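Alpha-fucosidase (Bifidobacterium bifidum, PDB 2EAB) probably releases alpha-1,2-linked L-fucose from glycans by hydrolysis, this chain being the catalytic piece of a longer, membrane-associated bifidobacterial protein. Local coordinates at residues Asp13-Pro25 and Gly342-Leu354. Sequence-based numbering, arbitrary orientation.
Sequences DTSKDDWLWYKQP and GHSSDGAVATDAL
The outermost strand, 19-22, of the N-terminal antiparallel sheet is docked here on the loop and first turn of helix 351-360, within the family 95 catalytic region. Two hydrogen bonds join Trp21 and Thr351: Trp21 N donates to Thr351 OG1 (2.9 Å), while Thr351 N donates to Trp21 O (2.8 Å), so a hydroxyl stands in where a neighbouring strand would offer a carbonyl. The Trp21 indole lies over Ala350 in a CH-pi contact, with CA 3.7 Å from the centroid of the six-membered ring. Trp19 stacks face to face on His343, the imidazole lying 5° from the plane of the five-membered ring, their centroids 3.8 Å apart. Ser344 OG sits above the opposite imidazole face, toward its rim, and donates to a lone pair of Ser15 O (2.7 Å). One water joins His343 NE2 to Thr14 OG1, another ND1 to Trp19 N. An alanine in place of Trp19 would probably leave one imidazole face without its stacking partner and His343 freer to turn. Beyond the strand, Gln24 NE2 donates to Asp352 OD2 on the syn side (2.8 Å), tilted out of the carboxylate plane, and Tyr22 turns its ring edge to the same carboxylate while its OH bonds Ala755 O. Strand 19-22 thus ends the nine-stranded antiparallel sheet, paired on one edge with strand 156-161 and meeting the start of helix 351-360 on the other.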
ATOM      1  N   ASP A  13      17.836  26.388   8.033  1.00 23.02           N
ATOM      2  CA  ASP A  13      18.156  26.212   6.619  1.00 22.25           C
ATOM      3  C   ASP A  13      17.297  25.116   5.985  1.00 21.37           C
ATOM      4  O   ASP A  13      17.526  23.927   6.217  1.00 21.43           O
ATOM      5  CB  ASP A  13      19.647  25.895   6.452  1.00 22.56           C
ATOM      6  CG  ASP A  13      20.123  26.026   5.014  1.00 23.12           C
ATOM      7  OD1 ASP A  13      19.280  26.078   4.095  1.00 23.63           O
ATOM      8  OD2 ASP A  13      21.353  26.080   4.804  1.00 24.25           O
ATOM      9  N   THR A  14      16.320  25.530   5.181  1.00 20.23           N
ATOM     10  CA  THR A  14      15.420  24.596   4.495  1.00 19.13           C
ATOM     11  C   THR A  14      15.751  24.450   3.009  1.00 18.54           C
ATOM     12  O   THR A  14      15.012  23.798   2.266  1.00 17.99           O
ATOM     13  CB  THR A  14      13.938  25.020   4.631  1.00 19.10           C
ATOM     14  OG1 THR A  14      13.767  26.350   4.123  1.00 19.16           O
ATOM     15  CG2 THR A  14      13.484  24.962   6.080  1.00 18.97           C
ATOM     16  N   SER A  15      16.866  25.045   2.583  1.00 17.79           N
ATOM     17  CA  SER A  15      17.257  25.060   1.172  1.00 17.33           C
ATOM     18  C   SER A  15      17.460  23.669   0.568  1.00 16.73           C
ATOM     19  O   SER A  15      17.287  23.483  -0.638  1.00 16.83           O
ATOM     20  CB  SER A  15      18.525  25.896   0.973  1.00 17.33           C
ATOM     21  OG  SER A  15      19.624  25.306   1.647  1.00 18.14           O
ATOM     22  N   LYS A  16      17.826  22.704   1.407  1.00 16.13           N
ATOM     23  CA  LYS A  16      18.105  21.339   0.952  1.00 15.58           C
ATOM     24  C   LYS A  16      16.923  20.387   1.161  1.00 14.56           C
ATOM     25  O   LYS A  16      17.013  19.199   0.847  1.00 14.74           O
ATOM     26  CB  LYS A  16      19.362  20.785   1.641  1.00 15.98           C
ATOM     27  CG  LYS A  16      20.594  21.694   1.575  1.00 17.60           C
ATOM     28  CD  LYS A  16      21.109  21.864   0.150  1.00 20.08           C
ATOM     29  CE  LYS A  16      22.304  22.809   0.095  1.00 21.24           C
ATOM     30  NZ  LYS A  16      21.931  24.217   0.416  1.00 22.36           N
ATOM     31  N   ASP A  17      15.820  20.912   1.690  1.00 13.37           N
ATOM     32  CA  ASP A  17      14.618  20.115   1.934  1.00 12.23           C
ATOM     33  C   ASP A  17      13.835  19.887   0.643  1.00 11.55           C
ATOM     34  O   ASP A  17      13.915  20.687  -0.293  1.00 11.82           O
ATOM     35  CB  ASP A  17      13.719  20.797   2.973  1.00 12.37           C
ATOM     36  CG  ASP A  17      14.315  20.794   4.372  1.00 12.28           C
ATOM     37  OD1 ASP A  17      15.364  20.149   4.600  1.00 13.87           O
ATOM     38  OD2 ASP A  17      13.714  21.442   5.255  1.00 12.47           O
ATOM     39  N   ASP A  18      13.080  18.789   0.604  1.00 10.70           N
ATOM     40  CA  ASP A  18      12.221  18.472  -0.534  1.00 10.10           C
ATOM     41  C   ASP A  18      10.852  19.104  -0.335  1.00  9.81           C
ATOM     42  O   ASP A  18      10.180  18.817   0.652  1.00  9.92           O
ATOM     43  CB  ASP A  18      12.059  16.955  -0.676  1.00 10.08           C
ATOM     44  CG  ASP A  18      13.385  16.230  -0.843  1.00 10.07           C
ATOM     45  OD1 ASP A  18      14.263  16.712  -1.593  1.00 10.16           O
ATOM     46  OD2 ASP A  18      13.541  15.156  -0.227  1.00 10.14           O
ATOM     47  N   TRP A  19      10.445  19.950  -1.281  1.00  9.94           N
ATOM     48  CA  TRP A  19       9.168  20.652  -1.204  1.00  9.70           C
ATOM     49  C   TRP A  19       8.273  20.386  -2.401  1.00  9.71           C
ATOM     50  O   TRP A  19       8.726  20.391  -3.545  1.00 10.07           O
ATOM     51  CB  TRP A  19       9.402  22.162  -1.200  1.00 10.33           C
ATOM     52  CG  TRP A  19       9.883  22.784   0.060  1.00 10.58           C
ATOM     53  CD1 TRP A  19      10.410  22.165   1.155  1.00 11.48           C
ATOM     54  CD2 TRP A  19       9.925  24.186   0.330  1.00 11.30           C
ATOM     55  NE1 TRP A  19      10.755  23.098   2.107  1.00 11.98           N
ATOM     56  CE2 TRP A  19      10.469  24.348   1.621  1.00 11.60           C
ATOM     57  CE3 TRP A  19       9.539  25.323  -0.394  1.00 11.62           C
ATOM     58  CZ2 TRP A  19      10.644  25.606   2.205  1.00 12.32           C
ATOM     59  CZ3 TRP A  19       9.713  26.573   0.186  1.00 11.65           C
ATOM     60  CH2 TRP A  19      10.256  26.703   1.475  1.00 11.91           C
ATOM     61  N   LEU A  20       6.987  20.188  -2.126  1.00  9.52           N
ATOM     62  CA  LEU A  20       5.946  20.514  -3.098  1.00  9.82           C
ATOM     63  C   LEU A  20       5.534  21.936  -2.744  1.00  9.49           C
ATOM     64  O   LEU A  20       5.326  22.237  -1.576  1.00  9.88           O
ATOM     65  CB  LEU A  20       4.728  19.602  -2.959  1.00  9.52           C
ATOM     66  CG  LEU A  20       4.789  18.153  -3.437  1.00 11.44           C
ATOM     67  CD1 LEU A  20       5.648  17.308  -2.541  1.00 13.45           C
ATOM     68  CD2 LEU A  20       3.385  17.571  -3.504  1.00 11.54           C
ATOM     69  N   TRP A  21       5.439  22.816  -3.735  1.00  9.69           N
ATOM     70  CA  TRP A  21       5.103  24.209  -3.442  1.00  9.93           C
ATOM     71  C   TRP A  21       4.301  24.894  -4.545  1.00  9.78           C
ATOM     72  O   TRP A  21       4.361  24.505  -5.709  1.00  9.57           O
ATOM     73  CB  TRP A  21       6.349  25.006  -3.045  1.00 10.34           C
ATOM     74  CG  TRP A  21       7.344  25.189  -4.135  1.00 10.57           C
ATOM     75  CD1 TRP A  21       8.240  24.266  -4.599  1.00 11.11           C
ATOM     76  CD2 TRP A  21       7.565  26.383  -4.892  1.00 11.26           C
ATOM     77  NE1 TRP A  21       9.000  24.813  -5.607  1.00 11.46           N
ATOM     78  CE2 TRP A  21       8.606  26.111  -5.805  1.00 11.20           C
ATOM     79  CE3 TRP A  21       6.979  27.657  -4.890  1.00 11.76           C
ATOM     80  CZ2 TRP A  21       9.080  27.071  -6.708  1.00 11.42           C
ATOM     81  CZ3 TRP A  21       7.452  28.610  -5.790  1.00 11.43           C
ATOM     82  CH2 TRP A  21       8.489  28.310  -6.685  1.00 11.67           C
ATOM     83  N   TYR A  22       3.525  25.900  -4.140  1.00  9.92           N
ATOM     84  CA  TYR A  22       2.520  26.535  -4.995  1.00 10.12           C
ATOM     85  C   TYR A  22       2.429  28.012  -4.677  1.00 10.37           C
ATOM     86  O   TYR A  22       2.546  28.409  -3.524  1.00 10.25           O
ATOM     87  CB  TYR A  22       1.142  25.869  -4.805  1.00  9.90           C
ATOM     88  CG  TYR A  22       1.221  24.369  -4.955  1.00  9.46           C
ATOM     89  CD1 TYR A  22       0.929  23.753  -6.166  1.00  9.04           C
ATOM     90  CD2 TYR A  22       1.656  23.572  -3.894  1.00  9.14           C
ATOM     91  CE1 TYR A  22       1.042  22.378  -6.308  1.00  9.36           C
ATOM     92  CE2 TYR A  22       1.787  22.206  -4.031  1.00  9.07           C
ATOM     93  CZ  TYR A  22       1.474  21.617  -5.235  1.00  8.85           C
ATOM     94  OH  TYR A  22       1.614  20.259  -5.363  1.00  9.40           O
ATOM     95  N   LYS A  23       2.199  28.806  -5.716  1.00 10.65           N
ATOM     96  CA  LYS A  23       2.139  30.261  -5.594  1.00 10.93           C
ATOM     97  C   LYS A  23       0.712  30.782  -5.389  1.00 11.02           C
ATOM     98  O   LYS A  23       0.473  31.991  -5.441  1.00 11.24           O
ATOM     99  CB  LYS A  23       2.766  30.918  -6.828  1.00 11.37           C
ATOM    100  CG  LYS A  23       4.246  30.611  -7.012  1.00 12.31           C
ATOM    101  CD  LYS A  23       4.847  31.453  -8.126  1.00 14.72           C
ATOM    102  CE  LYS A  23       6.349  31.243  -8.236  1.00 16.75           C
ATOM    103  NZ  LYS A  23       6.978  32.246  -9.145  1.00 18.07           N
ATOM    104  N   GLN A  24      -0.232  29.875  -5.147  1.00 10.90           N
ATOM    105  CA  GLN A  24      -1.626  30.262  -4.927  1.00 11.02           C
ATOM    106  C   GLN A  24      -2.350  29.207  -4.084  1.00 10.94           C
ATOM    107  O   GLN A  24      -1.916  28.049  -4.046  1.00 10.42           O
ATOM    108  CB  GLN A  24      -2.341  30.501  -6.266  1.00 11.48           C
ATOM    109  CG  GLN A  24      -2.643  29.243  -7.080  1.00 11.36           C
ATOM    110  CD  GLN A  24      -1.404  28.570  -7.649  1.00 11.07           C
ATOM    111  OE1 GLN A  24      -0.545  29.220  -8.252  1.00 11.27           O
ATOM    112  NE2 GLN A  24      -1.319  27.254  -7.474  1.00 10.82           N
ATOM    113  N   PRO A  25      -3.432  29.608  -3.380  1.00 11.04           N
ATOM    114  CA  PRO A  25      -4.253  28.667  -2.604  1.00 11.01           C
ATOM    115  C   PRO A  25      -4.822  27.512  -3.418  1.00 10.62           C
ATOM    116  O   PRO A  25      -4.876  27.576  -4.645  1.00 10.22           O
ATOM    117  CB  PRO A  25      -5.419  29.537  -2.107  1.00 11.16           C
ATOM    118  CG  PRO A  25      -5.346  30.803  -2.890  1.00 12.63           C
ATOM    119  CD  PRO A  25      -3.918  30.993  -3.239  1.00 11.47           C
ATOM    120  N   GLY A 342      15.339  21.646  -7.709  1.00 12.23           N
ATOM    121  CA  GLY A 342      14.514  21.655  -6.508  1.00 12.58           C
ATOM    122  C   GLY A 342      14.050  23.067  -6.224  1.00 12.86           C
ATOM    123  O   GLY A 342      14.306  23.976  -7.018  1.00 12.94           O
ATOM    124  N   HIS A 343      13.386  23.262  -5.087  1.00 13.12           N
ATOM    125  CA  HIS A 343      12.771  24.560  -4.782  1.00 13.46           C
ATOM    126  C   HIS A 343      13.791  25.688  -4.579  1.00 13.91           C
ATOM    127  O   HIS A 343      13.441  26.867  -4.665  1.00 13.99           O
ATOM    128  CB  HIS A 343      11.822  24.456  -3.580  1.00 13.53           C
ATOM    129  CG  HIS A 343      12.513  24.488  -2.253  1.00 13.32           C
ATOM    130  ND1 HIS A 343      12.986  23.352  -1.631  1.00 13.46           N
ATOM    131  CD2 HIS A 343      12.804  25.519  -1.424  1.00 13.15           C
ATOM    132  CE1 HIS A 343      13.541  23.684  -0.478  1.00 13.26           C
ATOM    133  NE2 HIS A 343      13.442  24.993  -0.330  1.00 13.49           N
ATOM    134  N   SER A 344      15.040  25.322  -4.301  1.00 14.37           N
ATOM    135  CA  SER A 344      16.115  26.296  -4.077  1.00 15.39           C
ATOM    136  C   SER A 344      16.935  26.605  -5.330  1.00 15.62           C
ATOM    137  O   SER A 344      17.816  27.467  -5.300  1.00 15.93           O
ATOM    138  CB  SER A 344      17.043  25.819  -2.959  1.00 15.68           C
ATOM    139  OG  SER A 344      16.367  25.832  -1.720  1.00 17.54           O
ATOM    140  N   SER A 345      16.647  25.904  -6.425  1.00 15.71           N
ATOM    141  CA  SER A 345      17.359  26.101  -7.686  1.00 16.05           C
ATOM    142  C   SER A 345      17.107  27.487  -8.265  1.00 16.46           C
ATOM    143  O   SER A 345      16.055  28.088  -8.024  1.00 16.37           O
ATOM    144  CB  SER A 345      16.933  25.050  -8.710  1.00 16.07           C
ATOM    145  OG  SER A 345      17.205  23.742  -8.247  1.00 15.82           O
ATOM    146  N   ASP A 346      18.079  27.994  -9.022  1.00 16.83           N
ATOM    147  CA  ASP A 346      17.871  29.196  -9.818  1.00 17.40           C
ATOM    148  C   ASP A 346      16.756  28.900 -10.815  1.00 17.26           C
ATOM    149  O   ASP A 346      16.790  27.882 -11.513  1.00 17.72           O
ATOM    150  CB  ASP A 346      19.148  29.592 -10.569  1.00 17.84           C
ATOM    151  CG  ASP A 346      20.273  30.042  -9.644  1.00 19.13           C
ATOM    152  OD1 ASP A 346      20.051  30.200  -8.423  1.00 21.16           O
ATOM    153  OD2 ASP A 346      21.395  30.248 -10.156  1.00 21.62           O
ATOM    154  N   GLY A 347      15.761  29.780 -10.853  1.00 17.01           N
ATOM    155  CA  GLY A 347      14.588  29.597 -11.703  1.00 16.53           C
ATOM    156  C   GLY A 347      13.749  28.396 -11.301  1.00 16.12           C
ATOM    157  O   GLY A 347      13.211  27.696 -12.162  1.00 16.22           O
ATOM    158  N   ALA A 348      13.644  28.156  -9.993  1.00 15.44           N
ATOM    159  CA  ALA A 348      12.815  27.069  -9.465  1.00 14.87           C
ATOM    160  C   ALA A 348      11.360  27.292  -9.835  1.00 14.41           C
ATOM    161  O   ALA A 348      10.861  28.415  -9.770  1.00 14.65           O
ATOM    162  CB  ALA A 348      12.962  26.965  -7.964  1.00 15.13           C
ATOM    163  N   VAL A 349      10.688  26.214 -10.222  1.00 13.67           N
ATOM    164  CA  VAL A 349       9.292  26.276 -10.638  1.00 13.19           C
ATOM    165  C   VAL A 349       8.393  25.592  -9.613  1.00 12.51           C
ATOM    166  O   VAL A 349       8.776  24.582  -9.005  1.00 11.84           O
ATOM    167  CB  VAL A 349       9.080  25.658 -12.047  1.00 13.77           C
ATOM    168  CG1 VAL A 349       9.681  26.565 -13.122  1.00 14.33           C
ATOM    169  CG2 VAL A 349       9.675  24.248 -12.128  1.00 14.43           C
ATOM    170  N   ALA A 350       7.205  26.158  -9.417  1.00 11.69           N
ATOM    171  CA  ALA A 350       6.203  25.574  -8.530  1.00 11.01           C
ATOM    172  C   ALA A 350       5.778  24.197  -9.037  1.00 10.62           C
ATOM    173  O   ALA A 350       5.862  23.906 -10.226  1.00 10.36           O
ATOM    174  CB  ALA A 350       5.005  26.496  -8.404  1.00 11.29           C
ATOM    175  N   THR A 351       5.306  23.363  -8.116  1.00 10.29           N
ATOM    176  CA  THR A 351       5.035  21.958  -8.406  1.00 10.07           C
ATOM    177  C   THR A 351       3.920  21.776  -9.439  1.00  9.91           C
ATOM    178  O   THR A 351       3.998  20.891 -10.287  1.00  9.59           O
ATOM    179  CB  THR A 351       4.759  21.186  -7.104  1.00  9.89           C
ATOM    180  OG1 THR A 351       5.869  21.375  -6.217  1.00 10.08           O
ATOM    181  CG2 THR A 351       4.576  19.690  -7.365  1.00 10.25           C
ATOM    182  N   ASP A 352       2.896  22.625  -9.378  1.00  9.77           N
ATOM    183  CA  ASP A 352       1.853  22.605 -10.399  1.00 10.16           C
ATOM    184  C   ASP A 352       2.386  23.030 -11.777  1.00 10.18           C
ATOM    185  O   ASP A 352       2.062  22.411 -12.792  1.00 10.45           O
ATOM    186  CB  ASP A 352       0.601  23.402  -9.984  1.00 10.07           C
ATOM    187  CG  ASP A 352       0.897  24.836  -9.533  1.00 10.52           C
ATOM    188  OD1 ASP A 352       2.072  25.236  -9.368  1.00 11.18           O
ATOM    189  OD2 ASP A 352      -0.096  25.567  -9.311  1.00 11.22           O
ATOM    190  N   ALA A 353       3.210  24.077 -11.800  1.00 10.54           N
ATOM    191  CA  ALA A 353       3.864  24.521 -13.034  1.00 10.66           C
ATOM    192  C   ALA A 353       4.793  23.442 -13.591  1.00 10.67           C
ATOM    193  O   ALA A 353       4.856  23.227 -14.806  1.00 10.91           O
ATOM    194  CB  ALA A 353       4.631  25.817 -12.802  1.00 11.04           C
ATOM    195  N   LEU A 354       5.497  22.766 -12.684  1.00 10.70           N
ATOM    196  CA  LEU A 354       6.396  21.672 -13.040  1.00 10.62           C
ATOM    197  C   LEU A 354       5.639  20.522 -13.697  1.00 10.46           C
ATOM    198  O   LEU A 354       6.053  20.011 -14.731  1.00 10.47           O
ATOM    199  CB  LEU A 354       7.149  21.177 -11.802  1.00 10.75           C
ATOM    200  CG  LEU A 354       8.138  20.019 -11.967  1.00 11.13           C
ATOM    201  CD1 LEU A 354       9.324  20.434 -12.818  1.00 12.29           C
ATOM    202  CD2 LEU A 354       8.603  19.545 -10.606  1.00 11.14           C
TER
HETATM  203  O   HOH W   1      14.158  26.891   1.513  1.00 20.59           O
HETATM  204  O   HOH W   2      12.506  20.924  -3.344  1.00 11.11           O
HETATM  205  O   HOH W   3      10.929  23.727  -7.455  1.00 12.45           O
HETATM  206  O   HOH W   4       1.969  27.921  -8.478  1.00 10.94           O
HETATM  207  O   HOH W   5       8.653  30.089 -10.384  1.00 20.37           O